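Local coordinates for protein putative Acetyltransferase (Pyrococcus horikoshii, PDB 3DDD) that binds coenzyme A and probably transfers an acyl group from an acyl-coenzyme A donor to an acceptor, at residues 83-88 against 179-184; 119-124 against 265-270. All blocks are in the same frame, centred on the assembly; numbering follows the deposited sequence.

Interactions 1 and 2 meet the same part of the N-terminal acetyltransferase region, where strands 86-94 and 121-126 are neighbours, and each brings to it a piece of the C-terminal half. Interaction 1 is the more buried: a turn and strand start at 83-88 receive the loop 179-184 between two helices, through aromatic packing and one carboxylate that gathers backbone N-H groups. Interaction 2 is partly buried and is strand pairing, with 265-270 running antiparallel to 119-124; its outer end, at Asp120, Gly269 and Ser270, is exposed. The two join where Gln86 OE1 lies 2.9 Å from Arg123 NH1, a probable hydrogen bond, and where Trp88 packs on Arg265.

Interaction 1 of 2, residues 83-88 against 179-184; sequences YNKQAW and FGDDRI
Phe179 turns its edge to the face of Tyr83 in a T-shaped pair, the ring planes 84° apart and Phe179 CZ 3.8 Å from Tyr83 CE2. Phe179 CG stands opposite the backbone N (chi1 -173°), which carries the ring in toward Tyr83. One face of the Phe179 ring carries Gln86 NE2, 3.4 Å from CZ and offset toward the rim, while the amide's OE1 is held by Arg123; the opposite face carries the guanidinium of Arg183, salt-bridged to Asp175. The carboxylate of Asp181 reads the backbone of the turn: OD1 accepts from Asn84 N at 2.9 Å, on the syn side but 25° out of plane, while OD2 takes Lys85 N on its syn lone pair, also at 2.9 Å. OD1 additionally receives Asp182 N on its anti lone pair, so three N-H groups fix its rotation. A water links Asn84 OD1 to Asp182 O, and Asp182 OD1 accepts from Ile184 N in an Asx turn leading into helix 184-192. Lys85 NZ makes a weak bond to Gly180 O and lies 4.6 Å from Asp181 OD1, beyond salt-bridge distance. The buried carboxylate is met mainly by backbone dipoles, which probably stabilise its negative charge.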
ATOM      1  N   TYR A  83      10.578  -2.431   6.042  1.00 34.63           N
ATOM      2  CA  TYR A  83      10.549  -1.892   7.397  1.00 35.49           C
ATOM      3  C   TYR A  83      11.560  -2.718   8.238  1.00 35.75           C
ATOM      4  O   TYR A  83      12.466  -3.373   7.679  1.00 35.55           O
ATOM      5  CB  TYR A  83       9.113  -1.938   7.927  1.00 34.06           C
ATOM      6  CG  TYR A  83       8.137  -1.406   6.929  1.00 33.07           C
ATOM      7  CD1 TYR A  83       8.185  -0.078   6.538  1.00 31.91           C
ATOM      8  CD2 TYR A  83       7.196  -2.242   6.320  1.00 34.94           C
ATOM      9  CE1 TYR A  83       7.317   0.417   5.602  1.00 34.76           C
ATOM     10  CE2 TYR A  83       6.299  -1.751   5.383  1.00 37.48           C
ATOM     11  CZ  TYR A  83       6.368  -0.421   5.020  1.00 35.75           C
ATOM     12  OH  TYR A  83       5.508   0.073   4.080  1.00 31.16           O
ATOM     13  N   ASN A  84      11.421  -2.716   9.554  1.00 36.31           N
ATOM     14  CA  ASN A  84      12.471  -3.293  10.409  1.00 36.33           C
ATOM     15  C   ASN A  84      12.396  -4.800  10.454  1.00 37.76           C
ATOM     16  O   ASN A  84      13.414  -5.469  10.482  1.00 39.22           O
ATOM     17  CB  ASN A  84      12.398  -2.736  11.841  1.00 36.15           C
ATOM     18  CG  ASN A  84      12.564  -1.219  11.902  1.00 33.23           C
ATOM     19  OD1 ASN A  84      13.009  -0.599  10.949  1.00 39.48           O
ATOM     20  ND2 ASN A  84      12.206  -0.624  13.033  1.00 37.50           N
ATOM     21  N   LYS A  85      11.181  -5.324  10.451  1.00 38.25           N
ATOM     22  CA  LYS A  85      10.936  -6.739  10.694  1.00 39.59           C
ATOM     23  C   LYS A  85      10.291  -7.417   9.509  1.00 36.17           C
ATOM     24  O   LYS A  85      10.259  -8.638   9.433  1.00 33.08           O
ATOM     25  CB  LYS A  85       9.974  -6.875  11.858  1.00 43.79           C
ATOM     26  CG  LYS A  85      10.493  -6.341  13.211  1.00 51.85           C
ATOM     27  CD  LYS A  85       9.529  -6.734  14.347  1.00 48.94           C
ATOM     28  CE  LYS A  85       9.741  -5.864  15.592  1.00 63.14           C
ATOM     29  NZ  LYS A  85       9.239  -4.473  15.333  1.00 66.86           N
ATOM     30  N   GLN A  86       9.706  -6.614   8.624  1.00 35.60           N
ATOM     31  CA  GLN A  86       8.949  -7.123   7.489  1.00 35.00           C
ATOM     32  C   GLN A  86       9.178  -6.246   6.261  1.00 32.60           C
ATOM     33  O   GLN A  86       9.665  -5.103   6.359  1.00 32.10           O
ATOM     34  CB  GLN A  86       7.459  -7.166   7.843  1.00 33.27           C
ATOM     35  CG  GLN A  86       6.846  -5.780   8.115  1.00 35.41           C
ATOM     36  CD  GLN A  86       5.413  -5.835   8.573  1.00 38.06           C
ATOM     37  OE1 GLN A  86       4.739  -6.843   8.414  1.00 41.76           O
ATOM     38  NE2 GLN A  86       4.928  -4.728   9.125  1.00 48.09           N
ATOM     39  N   ALA A  87       8.846  -6.799   5.105  1.00 35.04           N
ATOM     40  CA  ALA A  87       8.745  -6.020   3.856  1.00 33.77           C
ATOM     41  C   ALA A  87       7.368  -6.248   3.289  1.00 33.46           C
ATOM     42  O   ALA A  87       6.760  -7.295   3.528  1.00 32.18           O
ATOM     43  CB  ALA A  87       9.802  -6.430   2.848  1.00 30.69           C
ATOM     44  N   TRP A  88       6.879  -5.247   2.560  1.00 34.28           N
ATOM     45  CA  TRP A  88       5.639  -5.349   1.793  1.00 34.17           C
ATOM     46  C   TRP A  88       5.958  -5.424   0.311  1.00 35.32           C
ATOM     47  O   TRP A  88       6.770  -4.662  -0.193  1.00 33.67           O
ATOM     48  CB  TRP A  88       4.726  -4.124   2.041  1.00 34.53           C
ATOM     49  CG  TRP A  88       3.326  -4.506   2.239  1.00 32.65           C
ATOM     50  CD1 TRP A  88       2.335  -4.553   1.291  1.00 33.24           C
ATOM     51  CD2 TRP A  88       2.747  -4.991   3.440  1.00 30.26           C
ATOM     52  NE1 TRP A  88       1.180  -4.997   1.848  1.00 30.13           N
ATOM     53  CE2 TRP A  88       1.395  -5.260   3.169  1.00 29.90           C
ATOM     54  CE3 TRP A  88       3.215  -5.151   4.742  1.00 36.75           C
ATOM     55  CZ2 TRP A  88       0.545  -5.762   4.119  1.00 32.80           C
ATOM     56  CZ3 TRP A  88       2.351  -5.617   5.694  1.00 34.30           C
ATOM     57  CH2 TRP A  88       1.031  -5.893   5.385  1.00 32.87           C
ATOM     58  N   PHE A 179       0.570  -1.188  13.607  1.00 34.96           N
ATOM     59  CA  PHE A 179       1.197  -1.797  12.434  1.00 34.21           C
ATOM     60  C   PHE A 179       2.199  -2.880  12.762  1.00 33.70           C
ATOM     61  O   PHE A 179       2.469  -3.729  11.936  1.00 37.74           O
ATOM     62  CB  PHE A 179       1.904  -0.699  11.632  1.00 33.70           C
ATOM     63  CG  PHE A 179       2.446  -1.153  10.314  1.00 28.99           C
ATOM     64  CD1 PHE A 179       1.625  -1.784   9.387  1.00 35.76           C
ATOM     65  CD2 PHE A 179       3.747  -0.886   9.972  1.00 35.04           C
ATOM     66  CE1 PHE A 179       2.118  -2.179   8.134  1.00 38.04           C
ATOM     67  CE2 PHE A 179       4.251  -1.286   8.734  1.00 39.70           C
ATOM     68  CZ  PHE A 179       3.433  -1.913   7.817  1.00 34.57           C
ATOM     69  N   GLY A 180       2.781  -2.828  13.957  1.00 37.89           N
ATOM     70  CA  GLY A 180       3.761  -3.823  14.409  1.00 35.65           C
ATOM     71  C   GLY A 180       5.185  -3.507  13.945  1.00 35.61           C
ATOM     72  O   GLY A 180       6.097  -4.328  14.079  1.00 34.04           O
ATOM     73  N   ASP A 181       5.370  -2.331  13.357  1.00 34.48           N
ATOM     74  CA  ASP A 181       6.654  -1.977  12.773  1.00 35.17           C
ATOM     75  C   ASP A 181       6.722  -0.493  12.556  1.00 34.19           C
ATOM     76  O   ASP A 181       5.734   0.217  12.798  1.00 32.64           O
ATOM     77  CB  ASP A 181       6.861  -2.728  11.443  1.00 39.97           C
ATOM     78  CG  ASP A 181       8.318  -3.057  11.158  1.00 33.26           C
ATOM     79  OD1 ASP A 181       9.198  -2.217  11.379  1.00 35.76           O
ATOM     80  OD2 ASP A 181       8.580  -4.166  10.686  1.00 39.25           O
ATOM     81  N   ASP A 182       7.900  -0.041  12.095  1.00 34.98           N
ATOM     82  CA  ASP A 182       8.202   1.364  11.872  1.00 34.91           C
ATOM     83  C   ASP A 182       8.051   1.713  10.393  1.00 36.68           C
ATOM     84  O   ASP A 182       8.875   1.289   9.560  1.00 36.87           O
ATOM     85  CB  ASP A 182       9.622   1.687  12.378  1.00 34.00           C
ATOM     86  CG  ASP A 182      10.043   3.147  12.114  1.00 37.93           C
ATOM     87  OD1 ASP A 182       9.316   3.883  11.413  1.00 33.23           O
ATOM     88  OD2 ASP A 182      11.128   3.551  12.588  1.00 44.79           O
ATOM     89  N   ARG A 183       6.997   2.482  10.080  1.00 36.60           N
ATOM     90  CA  ARG A 183       6.763   3.003   8.722  1.00 36.07           C
ATOM     91  C   ARG A 183       6.636   4.532   8.709  1.00 35.18           C
ATOM     92  O   ARG A 183       6.011   5.105   7.834  1.00 37.69           O
ATOM     93  CB  ARG A 183       5.497   2.403   8.121  1.00 39.50           C
ATOM     94  CG  ARG A 183       4.276   2.567   9.030  1.00 38.31           C
ATOM     95  CD  ARG A 183       3.016   2.699   8.296  1.00 38.22           C
ATOM     96  NE  ARG A 183       1.930   2.561   9.238  1.00 40.96           N
ATOM     97  CZ  ARG A 183       0.787   1.932   9.018  1.00 32.14           C
ATOM     98  NH1 ARG A 183       0.503   1.466   7.840  1.00 37.04           N
ATOM     99  NH2 ARG A 183      -0.111   1.840   9.995  1.00 35.35           N
ATOM    100  N   ILE A 184       7.263   5.196   9.663  1.00 34.85           N
ATOM    101  CA  ILE A 184       7.123   6.631   9.818  1.00 34.25           C
ATOM    102  C   ILE A 184       7.658   7.362   8.595  1.00 36.42           C
ATOM    103  O   ILE A 184       7.174   8.449   8.261  1.00 37.34           O
ATOM    104  CB  ILE A 184       7.840   7.103  11.110  1.00 34.89           C
ATOM    105  CG1 ILE A 184       7.123   6.532  12.337  1.00 30.46           C
ATOM    106  CG2 ILE A 184       7.973   8.671  11.173  1.00 32.99           C
ATOM    107  CD1 ILE A 184       5.585   6.698  12.348  1.00 32.50           C
TER
HETATM  108  O   HOH W   1      11.524   0.680   9.120  1.00 35.24           O

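Interaction 2 of 2, residues 119-124 against 265-270; sequences VDTIRL and RMRLGS. With EDO (1,2-ethanediol), chain E.
Arg123 and Arg267 extend from one face of an antiparallel strand pair, their chains crossing obliquely with Arg123 CG 3.9 Å from Arg267 CG; the pairing joins the N-terminal GNAT region, through strand 121-126, to the C-terminal GNAT region, through strand 258-267. Both guanidinium groups are salt-bridged to Glu142, which probably offsets their like charge; Glu274 also pairs with Arg123. Arg123 NH2 comes 3.7 Å from Arg265 CD, the two guanidinium planes 82° apart, and Arg265 itself pairs with Asp125 and the C-terminal carboxylate of Gly288. On the other face Leu124 and Met266, a selenomethionine, lie side by side, Leu124 CD1 being 3.9 Å from Met266 CB. They pack toward helix 131-136, with coenzyme A about 6 Å from the Leu124 side chain. Reciprocal backbone bonds tie Ile122 to Leu268 and Leu124 to Met266. The chain turns a corner at Leu268 itself, and Gly269 sets its CA against Asp120 O, where a CB would clash. With CG2 trans to the backbone N, Thr121 lays this methyl on Arg267 CG, while OG1 donates to Ser270 O, in the carbonyl plane on a lone pair, at a short 2.5 Å that says nothing of its strength. A valine here would probably leave Ser270 O without its hydroxyl donor and the turn less firmly held. Arg267 NE donates to Gly269 O at 2.9 Å, from above the carbonyl plane.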
ATOM      1  N   VAL A 119      14.972  -9.547   5.533  1.00 36.65           N
ATOM      2  CA  VAL A 119      13.928  -9.771   6.532  1.00 33.88           C
ATOM      3  C   VAL A 119      13.373 -11.179   6.511  1.00 33.37           C
ATOM      4  O   VAL A 119      13.477 -11.871   5.509  1.00 32.41           O
ATOM      5  CB  VAL A 119      12.736  -8.780   6.364  1.00 35.99           C
ATOM      6  CG1 VAL A 119      13.202  -7.352   6.553  1.00 29.82           C
ATOM      7  CG2 VAL A 119      12.035  -8.963   5.014  1.00 30.62           C
ATOM      8  N   ASP A 120      12.730 -11.568   7.616  1.00 33.32           N
ATOM      9  CA  ASP A 120      12.162 -12.905   7.757  1.00 35.12           C
ATOM     10  C   ASP A 120      10.651 -13.001   7.539  1.00 34.53           C
ATOM     11  O   ASP A 120      10.079 -14.093   7.530  1.00 38.17           O
ATOM     12  CB  ASP A 120      12.531 -13.470   9.131  1.00 33.86           C
ATOM     13  CG  ASP A 120      14.038 -13.712   9.279  1.00 36.14           C
ATOM     14  OD1 ASP A 120      14.757 -13.920   8.265  1.00 48.00           O
ATOM     15  OD2 ASP A 120      14.498 -13.681  10.423  1.00 45.71           O
ATOM     16  N   THR A 121      10.001 -11.879   7.341  1.00 33.68           N
ATOM     17  CA  THR A 121       8.592 -11.896   6.998  1.00 34.26           C
ATOM     18  C   THR A 121       8.345 -10.978   5.825  1.00 33.89           C
ATOM     19  O   THR A 121       8.821  -9.857   5.805  1.00 32.43           O
ATOM     20  CB  THR A 121       7.744 -11.520   8.191  1.00 34.54           C
ATOM     21  OG1 THR A 121       7.905 -12.558   9.155  1.00 34.78           O
ATOM     22  CG2 THR A 121       6.237 -11.390   7.797  1.00 28.02           C
ATOM     23  N   ILE A 122       7.625 -11.484   4.828  1.00 34.36           N
ATOM     24  CA  ILE A 122       7.195 -10.664   3.703  1.00 33.01           C
ATOM     25  C   ILE A 122       5.686 -10.774   3.615  1.00 33.04           C
ATOM     26  O   ILE A 122       5.131 -11.858   3.693  1.00 29.44           O
ATOM     27  CB  ILE A 122       7.902 -11.071   2.374  1.00 33.48           C
ATOM     28  CG1 ILE A 122       9.398 -10.720   2.441  1.00 31.66           C
ATOM     29  CG2 ILE A 122       7.282 -10.365   1.187  1.00 25.46           C
ATOM     30  CD1 ILE A 122      10.247 -11.413   1.404  1.00 33.57           C
ATOM     31  N   ARG A 123       5.030  -9.632   3.460  1.00 34.34           N
ATOM     32  CA  ARG A 123       3.585  -9.593   3.362  1.00 33.94           C
ATOM     33  C   ARG A 123       3.122  -8.773   2.160  1.00 33.00           C
ATOM     34  O   ARG A 123       3.883  -8.029   1.546  1.00 31.24           O
ATOM     35  CB  ARG A 123       2.988  -9.040   4.657  1.00 32.05           C
ATOM     36  CG  ARG A 123       3.296  -9.908   5.845  1.00 31.32           C
ATOM     37  CD  ARG A 123       3.096  -9.203   7.131  1.00 39.59           C
ATOM     38  NE  ARG A 123       1.707  -9.184   7.582  1.00 34.27           N
ATOM     39  CZ  ARG A 123       1.196  -8.246   8.373  1.00 37.22           C
ATOM     40  NH1 ARG A 123       1.931  -7.194   8.765  1.00 38.20           N
ATOM     41  NH2 ARG A 123      -0.078  -8.327   8.727  1.00 34.51           N
ATOM     42  N   LEU A 124       1.851  -8.935   1.843  1.00 32.21           N
ATOM     43  CA  LEU A 124       1.241  -8.267   0.706  1.00 31.87           C
ATOM     44  C   LEU A 124      -0.275  -8.358   0.786  1.00 30.28           C
ATOM     45  O   LEU A 124      -0.817  -9.164   1.529  1.00 34.65           O
ATOM     46  CB  LEU A 124       1.722  -8.889  -0.611  1.00 32.09           C
ATOM     47  CG  LEU A 124       1.522 -10.397  -0.800  1.00 35.67           C
ATOM     48  CD1 LEU A 124       0.075 -10.747  -1.222  1.00 25.38           C
ATOM     49  CD2 LEU A 124       2.506 -10.912  -1.794  1.00 27.60           C
ATOM     50  N   ARG A 265      -4.860 -10.229   2.514  1.00 37.42           N
ATOM     51  CA  ARG A 265      -3.544  -9.989   3.021  1.00 35.53           C
ATOM     52  C   ARG A 265      -2.934 -11.366   3.180  1.00 33.37           C
ATOM     53  O   ARG A 265      -3.620 -12.299   3.520  1.00 33.35           O
ATOM     54  CB  ARG A 265      -3.605  -9.217   4.334  1.00 34.65           C
ATOM     55  CG  ARG A 265      -2.290  -8.891   4.982  1.00 31.68           C
ATOM     56  CD  ARG A 265      -2.486  -7.716   5.969  1.00 36.06           C
ATOM     57  NE  ARG A 265      -2.591  -6.456   5.226  1.00 38.93           N
ATOM     58  CZ  ARG A 265      -2.380  -5.242   5.720  1.00 29.35           C
ATOM     59  NH1 ARG A 265      -2.069  -5.077   7.002  1.00 34.66           N
ATOM     60  NH2 ARG A 265      -2.447  -4.185   4.903  1.00 35.44           N
HETATM   61  N   MSE A 266      -1.652 -11.487   2.859  1.00 34.04           N
HETATM   62  CA  MSE A 266      -0.953 -12.774   2.883  1.00 32.55           C
HETATM   63  C   MSE A 266       0.453 -12.603   3.440  1.00 31.09           C
HETATM   64  O   MSE A 266       0.991 -11.499   3.444  1.00 32.50           O
HETATM   65  CB  MSE A 266      -0.864 -13.340   1.468  1.00 32.99           C
HETATM   66  CG  MSE A 266      -2.191 -13.527   0.765  1.00 32.66           C
HETATM   67 SE   MSE A 266      -1.993 -14.294  -0.980  0.75 30.96          SE
HETATM   68  CE  MSE A 266      -2.044 -16.164  -0.492  1.00 24.51           C
ATOM     69  N   ARG A 267       1.041 -13.705   3.883  1.00 35.40           N
ATOM     70  CA  ARG A 267       2.321 -13.692   4.591  1.00 35.32           C
ATOM     71  C   ARG A 267       3.216 -14.864   4.218  1.00 35.22           C
ATOM     72  O   ARG A 267       2.782 -16.024   4.145  1.00 35.14           O
ATOM     73  CB  ARG A 267       2.088 -13.680   6.113  1.00 35.28           C
ATOM     74  CG  ARG A 267       3.361 -13.668   6.940  1.00 31.14           C
ATOM     75  CD  ARG A 267       3.064 -13.748   8.413  1.00 37.11           C
ATOM     76  NE  ARG A 267       2.788 -15.129   8.816  1.00 38.39           N
ATOM     77  CZ  ARG A 267       1.582 -15.640   9.007  1.00 38.43           C
ATOM     78  NH1 ARG A 267       0.497 -14.900   8.907  1.00 43.26           N
ATOM     79  NH2 ARG A 267       1.465 -16.904   9.361  1.00 38.70           N
ATOM     80  N   LEU A 268       4.491 -14.547   4.018  1.00 34.75           N
ATOM     81  CA  LEU A 268       5.528 -15.552   3.928  1.00 33.70           C
ATOM     82  C   LEU A 268       6.522 -15.311   5.065  1.00 32.87           C
ATOM     83  O   LEU A 268       7.214 -14.291   5.114  1.00 30.17           O
ATOM     84  CB  LEU A 268       6.216 -15.548   2.568  1.00 34.15           C
ATOM     85  CG  LEU A 268       7.332 -16.589   2.402  1.00 34.28           C
ATOM     86  CD1 LEU A 268       6.838 -18.050   2.585  1.00 31.93           C
ATOM     87  CD2 LEU A 268       8.016 -16.408   1.069  1.00 32.38           C
ATOM     88  N   GLY A 269       6.582 -16.270   5.983  1.00 31.47           N
ATOM     89  CA  GLY A 269       7.405 -16.153   7.159  1.00 32.40           C
ATOM     90  C   GLY A 269       6.567 -16.080   8.426  1.00 35.79           C
ATOM     91  O   GLY A 269       5.371 -16.389   8.416  1.00 34.91           O
ATOM     92  N   SER A 270       7.209 -15.640   9.505  1.00 38.09           N
ATOM     93  CA  SER A 270       6.602 -15.628  10.837  1.00 42.14           C
ATOM     94  C   SER A 270       5.692 -14.422  11.034  1.00 39.65           C
ATOM     95  O   SER A 270       5.970 -13.327  10.543  1.00 38.90           O
ATOM     96  CB  SER A 270       7.690 -15.689  11.940  1.00 43.19           C
ATOM     97  OG  SER A 270       8.827 -14.911  11.568  1.00 51.22           O
TER
HETATM   98  C1  EDO E 303      11.233 -13.807   3.990  1.00 56.01           C
HETATM   99  O1  EDO E 303      12.484 -14.402   4.326  1.00 64.10           O
HETATM  100  C2  EDO E 303      10.240 -14.918   3.703  1.00 50.75           C
HETATM  101  O2  EDO E 303      10.172 -15.832   4.803  1.00 58.06           O